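Local atomic coordinates of alcohol dehydrogenase IV (Corynebacterium glutamicum, PDB entry 3IV7), a protein that probably works as an NAD-dependent oxidoreductase of the iron-containing alcohol dehydrogenase family, with maleylacetate reductase or alcohol dehydrogenase activity. Residues A[153-156]-A[157-160]; A[246-249]-A[250-254]; A[277-280]-A[281-285]. All coordinates share one frame; numbering follows the deposited sequence.

Each of the three interactions is local, joining consecutive residues and closing no more than a turn; they follow in series, none nesting in or crossing another. Interaction 1 comes first, where strand 151-154 of the N-terminal parallel sheet gives way to the connection leading to helix 164-181. Interaction 2 lies in the C-terminal helical part and turns the chain from helix 240-250 towards helix 256-271, on the opposite side of the chain's centre from interaction 1. Interaction 3, last, is a regular piece of helix 276-286, packed against helix 189-211. The centres of any two are about 29 Å apart, with no direct touch.

Interaction 1: A[153-156]-A[157-160]; sequences IYDS and ELTM
D155 holds E157 with its side chain and L158 with its backbone carbonyl, in the turn that follows strand 151-154. OD1 of D155 takes the N-H of E157 at 2.9 Å, which makes an Asx turn; the donor comes to the anti side of the carboxylate, 35° out of its plane. Carbonyl O of D155 receives N of L158, also at 2.9 Å, and closes a beta-turn over the same residues. The next carbonyl, S156 O, is held twice by T159: its backbone N donates at 3.0 Å from well above the carbonyl plane, and its OG1 donates at a short 2.5 Å from closer to that plane. OG1 reaches it because chi1 of T159, 60°, sets the hydroxyl between backbone N and carbonyl carbon. The methyl CE of selenomethionine M160 also comes to 3.4 Å from S156 O.

Around these bonds, L158 crosses the D155 side chain nearly perpendicularly, its CG 3.9 Å from D155 CB. The acidic side chains of D155 and E157 run alongside each other, and a water donates to D155 OD2 and to E157 OE1, bridging carboxylates whose planes are 43° apart. The D155 carboxylate is fixed further out by the N-H of G22 at OD1 and the hydroxyl of S24 at OD2, while S156 OG bonds to D220 of helix 216-236.

A buried carboxylate thus gathers N-H and O-H donors from two parts of the chain, joining the end of strand 151-154 to the loop at G22 and to S24, the first residue of helix 24-35. The bridging water probably eases the repulsion between the two acids, as D155 OD2 and E157 OE1 stay 4.6 Å apart.

Interaction 2: A[246-249]-A[250-254]; sequences HTLG and GTFNL
F252 lies beside T247 and slants across L248 where helix 240-250 ends. Its chi1 of -61° puts CG beside the backbone N and lays the ring alongside T247, whose O sits at the ring edge, near its plane. F252 CD1 makes an apolar contact with L248 CD2 at 4.2 Å. T251 CG2 rests over one face of this ring, 3.8 Å above it and offset towards the rim. T247 and T251, one turn apart, point the same way. L254 is directed back at the helix, its CD1 meeting L248 CB at 4.0 Å, so L248 is touched by both F252 and L254.

The backbone sets these positions. N of G250 bonds H246 O at 2.8 Å and N of T251 bonds T247 O in the helical pattern. The positive phi of N253 (49°) then turns the chain back. Further out, F313 meets the F252 ring edge-to-face, and N253 OD1 bonds H71 NE2.

L248 O thus takes a weak bond from F252 N and a nearly straight one from L254 N (3.1 Å, 175°), with F252 CB and L254 CB and CG beside it; this acceptor near the helix end is satisfied although the chain has left the helical path.

Interaction 3: A[277-280]-A[281-285]; sequences EAER and RAAAA. With EDO (1,2-ethanediol), chain C.
R281, whose CB packs on E277 O, presents the edge of its guanidinium to a 1,2-ethanediol molecule, probably from the crystallisation liquor. R281 NE donates to the diol O1 at 3.1 Å, and R281 NH2 to O2 at 3.0 Å, the latter bond nearly straight at 167°. C1 of the diol lies in the guanidinium plane, so the small molecule meets the group edge-on, with two N-H donors reading its two oxygens. The R281 chain leaves with CG anti to the backbone N (chi1 -168°) and bends at chi3 (-76°), which swings the plane round to the diol. The diol also touches E277, C1 lying 3.7 Å from E277 CB. The R280 guanidinium is placed differently: one face has E277 CA above it, offset towards the rim.

Four helical i to i+4 backbone bonds run between the two segments, and A285 N to R281 O continues the series. R281 N bonds E277 O, A282 N bonds A278 O, A283 N bonds E279 O at 2.9 Å, and A284 N bonds R280 O. The small alanine side chains keep close to the helix, A283 CB lying 3.3 Å from E279 O.

E279 OE2 bonds the N of A291, at the start of helix 291-301, and joins the two helices across the loop between them. A278, R281 and A282 meet L182, just after helix 164-181, while R281 also touches A192 and A196, and A282 and A285 touch I199, of helix 189-211.

Interaction 1: A[153-156]-A[157-160]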
loop_
_atom_site.group_PDB
_atom_site.type_symbol
_atom_site.label_atom_id
_atom_site.label_comp_id
_atom_site.label_asym_id
_atom_site.label_seq_id
_atom_site.Cartn_x
_atom_site.Cartn_y
_atom_site.Cartn_z
ATOM N N ILE A 153 14.654 -5.937 -4.317
ATOM C CA ILE A 153 15.423 -6.653 -3.265
ATOM C C ILE A 153 16.209 -5.646 -2.428
ATOM O O ILE A 153 17.059 -4.917 -2.948
ATOM C CB ILE A 153 16.343 -7.693 -3.870
ATOM C CG1 ILE A 153 15.497 -8.727 -4.632
ATOM C CG2 ILE A 153 17.260 -8.364 -2.748
ATOM C CD1 ILE A 153 16.331 -9.707 -5.543
ATOM N N TYR A 154 15.831 -5.540 -1.163
ATOM C CA TYR A 154 16.468 -4.643 -0.211
ATOM C C TYR A 154 17.363 -5.407 0.748
ATOM O O TYR A 154 16.879 -6.183 1.597
ATOM C CB TYR A 154 15.417 -3.866 0.610
ATOM C CG TYR A 154 14.765 -2.741 -0.111
ATOM C CD1 TYR A 154 15.525 -1.692 -0.649
ATOM C CD2 TYR A 154 13.383 -2.647 -0.181
ATOM C CE1 TYR A 154 14.944 -0.663 -1.268
ATOM C CE2 TYR A 154 12.786 -1.590 -0.809
ATOM C CZ TYR A 154 13.560 -0.589 -1.334
ATOM O OH TYR A 154 12.968 0.472 -1.951
ATOM N N ASP A 155 18.668 -5.159 0.635
ATOM C CA ASP A 155 19.684 -5.816 1.463
ATOM C C ASP A 155 20.588 -4.723 2.024
ATOM O O ASP A 155 21.473 -4.187 1.318
ATOM C CB ASP A 155 20.471 -6.819 0.608
ATOM C CG ASP A 155 21.544 -7.568 1.389
ATOM O OD1 ASP A 155 21.869 -7.166 2.527
ATOM O OD2 ASP A 155 22.064 -8.564 0.860
ATOM N N SER A 156 20.386 -4.400 3.289
ATOM C CA SER A 156 21.118 -3.305 3.916
ATOM C C SER A 156 22.617 -3.562 4.024
ATOM O O SER A 156 23.372 -2.638 4.269
ATOM C CB SER A 156 20.534 -2.991 5.301
ATOM O OG SER A 156 20.543 -4.140 6.129
ATOM N N GLU A 157 23.055 -4.808 3.832
ATOM C CA GLU A 157 24.481 -5.100 3.781
ATOM C C GLU A 157 25.116 -4.351 2.617
ATOM O O GLU A 157 26.273 -3.952 2.694
ATOM C CB GLU A 157 24.767 -6.612 3.647
ATOM C CG GLU A 157 26.292 -6.945 3.569
ATOM C CD GLU A 157 26.603 -8.433 3.845
ATOM O OE1 GLU A 157 25.884 -9.326 3.322
ATOM O OE2 GLU A 157 27.575 -8.703 4.565
ATOM N N LEU A 158 24.344 -4.154 1.548
ATOM C CA LEU A 158 24.822 -3.460 0.352
ATOM C C LEU A 158 24.912 -1.933 0.582
ATOM O O LEU A 158 25.372 -1.228 -0.258
ATOM C CB LEU A 158 23.881 -3.749 -0.841
ATOM C CG LEU A 158 23.608 -5.241 -1.132
ATOM C CD1 LEU A 158 22.680 -5.365 -2.351
ATOM C CD2 LEU A 158 24.931 -6.048 -1.349
ATOM N N THR A 159 24.393 -1.455 1.710
ATOM C CA THR A 159 24.424 -0.051 2.039
ATOM C C THR A 159 25.465 0.270 3.134
ATOM O O THR A 159 25.620 1.437 3.517
ATOM C CB THR A 159 23.012 0.443 2.519
ATOM O OG1 THR A 159 22.608 -0.290 3.677
ATOM C CG2 THR A 159 21.986 0.256 1.455
HETATM N N MSE A 160 26.162 -0.759 3.643
HETATM C CA MSE A 160 27.103 -0.559 4.709
HETATM C C MSE A 160 28.236 0.367 4.298
HETATM O O MSE A 160 28.733 1.129 5.110
HETATM C CB MSE A 160 27.661 -1.891 5.215
HETATM C CG MSE A 160 26.584 -2.804 5.841
HETATM SE SE MSE A 160 26.115 -2.272 7.612
HETATM C CE MSE A 160 24.217 -2.516 7.547
HETATM O O HOH W 1 24.523 -9.290 1.034
#

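Interaction 2: A[246-249]-A[250-254]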
loop_
_atom_site.group_PDB
_atom_site.type_symbol
_atom_site.label_atom_id
_atom_site.label_comp_id
_atom_site.label_asym_id
_atom_site.label_seq_id
_atom_site.Cartn_x
_atom_site.Cartn_y
_atom_site.Cartn_z
ATOM N N HIS A 246 13.700 19.355 -9.726
ATOM C CA HIS A 246 13.830 18.938 -11.113
ATOM C C HIS A 246 14.506 20.065 -11.924
ATOM O O HIS A 246 15.427 19.809 -12.656
ATOM C CB HIS A 246 12.448 18.576 -11.703
ATOM C CG HIS A 246 12.501 17.993 -13.087
ATOM N ND1 HIS A 246 11.961 18.635 -14.187
ATOM C CD2 HIS A 246 12.995 16.815 -13.545
ATOM C CE1 HIS A 246 12.118 17.873 -15.257
ATOM N NE2 HIS A 246 12.755 16.771 -14.896
ATOM N N THR A 247 14.039 21.296 -11.757
ATOM C CA THR A 247 14.670 22.479 -12.397
ATOM C C THR A 247 16.131 22.620 -11.982
ATOM O O THR A 247 17.002 22.812 -12.828
ATOM C CB THR A 247 13.949 23.782 -12.011
ATOM O OG1 THR A 247 12.605 23.760 -12.488
ATOM C CG2 THR A 247 14.675 25.023 -12.592
ATOM N N LEU A 248 16.409 22.504 -10.672
ATOM C CA LEU A 248 17.771 22.728 -10.183
ATOM C C LEU A 248 18.727 21.631 -10.687
ATOM O O LEU A 248 19.870 21.918 -11.030
ATOM C CB LEU A 248 17.810 22.871 -8.647
ATOM C CG LEU A 248 17.142 24.119 -8.012
ATOM C CD1 LEU A 248 17.235 24.091 -6.477
ATOM C CD2 LEU A 248 17.751 25.410 -8.542
ATOM N N GLY A 249 18.239 20.395 -10.766
ATOM C CA GLY A 249 19.036 19.269 -11.294
ATOM C C GLY A 249 19.150 19.299 -12.815
ATOM O O GLY A 249 20.200 19.019 -13.371
ATOM N N GLY A 250 18.066 19.677 -13.478
ATOM C CA GLY A 250 18.005 19.645 -14.936
ATOM C C GLY A 250 18.703 20.805 -15.583
ATOM O O GLY A 250 19.581 20.627 -16.422
ATOM N N THR A 251 18.351 22.001 -15.152
ATOM C CA THR A 251 18.838 23.209 -15.776
ATOM C C THR A 251 20.164 23.678 -15.214
ATOM O O THR A 251 20.991 24.222 -15.947
ATOM C CB THR A 251 17.824 24.331 -15.596
ATOM O OG1 THR A 251 16.526 23.872 -16.012
ATOM C CG2 THR A 251 18.242 25.577 -16.399
ATOM N N PHE A 252 20.376 23.493 -13.910
ATOM C CA PHE A 252 21.608 23.993 -13.282
ATOM C C PHE A 252 22.557 22.904 -12.894
ATOM O O PHE A 252 23.585 23.167 -12.313
ATOM C CB PHE A 252 21.259 24.836 -12.071
ATOM C CG PHE A 252 20.456 26.022 -12.403
ATOM C CD1 PHE A 252 19.083 25.939 -12.480
ATOM C CD2 PHE A 252 21.063 27.220 -12.682
ATOM C CE1 PHE A 252 18.340 27.026 -12.800
ATOM C CE2 PHE A 252 20.317 28.313 -13.009
ATOM C CZ PHE A 252 18.954 28.220 -13.053
ATOM N N ASN A 253 22.189 21.672 -13.188
ATOM C CA ASN A 253 23.016 20.512 -12.871
ATOM C C ASN A 253 23.545 20.476 -11.436
ATOM O O ASN A 253 24.672 20.068 -11.196
ATOM C CB ASN A 253 24.177 20.393 -13.866
ATOM C CG ASN A 253 24.786 18.960 -13.894
ATOM O OD1 ASN A 253 24.084 17.963 -13.696
ATOM N ND2 ASN A 253 26.083 18.880 -14.130
ATOM N N LEU A 254 22.713 20.866 -10.472
ATOM C CA LEU A 254 23.125 20.782 -9.061
ATOM C C LEU A 254 23.061 19.316 -8.653
ATOM O O LEU A 254 22.319 18.560 -9.243
ATOM C CB LEU A 254 22.211 21.626 -8.163
ATOM C CG LEU A 254 22.201 23.128 -8.388
ATOM C CD1 LEU A 254 21.473 23.832 -7.222
ATOM C CD2 LEU A 254 23.621 23.647 -8.550
#

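Interaction 3: A[277-280]-A[281-285]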
loop_
_atom_site.group_PDB
_atom_site.type_symbol
_atom_site.label_atom_id
_atom_site.label_comp_id
_atom_site.label_asym_id
_atom_site.label_seq_id
_atom_site.Cartn_x
_atom_site.Cartn_y
_atom_site.Cartn_z
ATOM N N GLU A 277 -3.555 19.832 7.910
ATOM C CA GLU A 277 -3.700 18.383 8.063
ATOM C C GLU A 277 -2.373 17.689 7.748
ATOM O O GLU A 277 -1.948 16.808 8.482
ATOM C CB GLU A 277 -4.833 17.839 7.176
ATOM C CG GLU A 277 -6.220 18.406 7.551
ATOM C CD GLU A 277 -7.396 17.644 6.922
ATOM O OE1 GLU A 277 -7.255 16.436 6.609
ATOM O OE2 GLU A 277 -8.486 18.251 6.794
ATOM N N ALA A 278 -1.713 18.123 6.679
ATOM C CA ALA A 278 -0.389 17.581 6.315
ATOM C C ALA A 278 0.627 17.867 7.408
ATOM O O ALA A 278 1.328 16.960 7.863
ATOM C CB ALA A 278 0.083 18.161 5.013
ATOM N N GLU A 279 0.648 19.120 7.881
ATOM C CA GLU A 279 1.580 19.544 8.926
ATOM C C GLU A 279 1.399 18.696 10.196
ATOM O O GLU A 279 2.370 18.270 10.800
ATOM C CB GLU A 279 1.383 21.048 9.230
ATOM C CG GLU A 279 2.519 21.729 10.013
ATOM C CD GLU A 279 2.512 21.416 11.515
ATOM O OE1 GLU A 279 1.445 21.138 12.073
ATOM O OE2 GLU A 279 3.595 21.462 12.126
ATOM N N ARG A 280 0.155 18.421 10.580
ATOM C CA ARG A 280 -0.083 17.650 11.801
ATOM C C ARG A 280 0.314 16.177 11.620
ATOM O O ARG A 280 0.865 15.563 12.518
ATOM C CB ARG A 280 -1.538 17.793 12.272
ATOM C CG ARG A 280 -1.868 19.205 12.805
ATOM C CD ARG A 280 -3.252 19.250 13.481
ATOM N NE ARG A 280 -4.325 18.673 12.657
ATOM C CZ ARG A 280 -5.141 19.357 11.849
ATOM N NH1 ARG A 280 -5.025 20.669 11.704
ATOM N NH2 ARG A 280 -6.090 18.712 11.171
ATOM N N ARG A 281 0.079 15.635 10.441
ATOM C CA ARG A 281 0.485 14.271 10.171
ATOM C C ARG A 281 2.026 14.149 10.211
ATOM O O ARG A 281 2.561 13.231 10.811
ATOM C CB ARG A 281 -0.061 13.814 8.825
ATOM C CG ARG A 281 0.080 12.334 8.609
ATOM C CD ARG A 281 -0.163 11.948 7.183
ATOM N NE ARG A 281 -1.571 11.955 6.819
ATOM C CZ ARG A 281 -2.427 10.961 7.041
ATOM N NH1 ARG A 281 -2.046 9.856 7.678
ATOM N NH2 ARG A 281 -3.691 11.083 6.632
ATOM N N ALA A 282 2.720 15.087 9.586
ATOM C CA ALA A 282 4.188 15.053 9.563
ATOM C C ALA A 282 4.724 15.201 11.008
ATOM O O ALA A 282 5.577 14.440 11.448
ATOM C CB ALA A 282 4.729 16.174 8.653
ATOM N N ALA A 283 4.174 16.173 11.730
ATOM C CA ALA A 283 4.516 16.406 13.136
ATOM C C ALA A 283 4.398 15.122 13.959
ATOM O O ALA A 283 5.317 14.765 14.669
ATOM C CB ALA A 283 3.608 17.515 13.732
ATOM N N ALA A 284 3.255 14.435 13.850
ATOM C CA ALA A 284 3.050 13.163 14.548
ATOM C C ALA A 284 4.110 12.126 14.151
ATOM O O ALA A 284 4.624 11.394 14.987
ATOM C CB ALA A 284 1.663 12.621 14.247
ATOM N N ALA A 285 4.415 12.059 12.869
ATOM C CA ALA A 285 5.388 11.117 12.387
ATOM C C ALA A 285 6.769 11.420 12.942
ATOM O O ALA A 285 7.542 10.513 13.172
ATOM C CB ALA A 285 5.409 11.117 10.877
HETATM C C1 EDO C . -3.005 15.194 5.336
HETATM O O1 EDO C . -1.936 14.338 4.923
HETATM C C2 EDO C . -4.322 14.684 4.770
HETATM O O2 EDO C . -4.815 13.652 5.622
#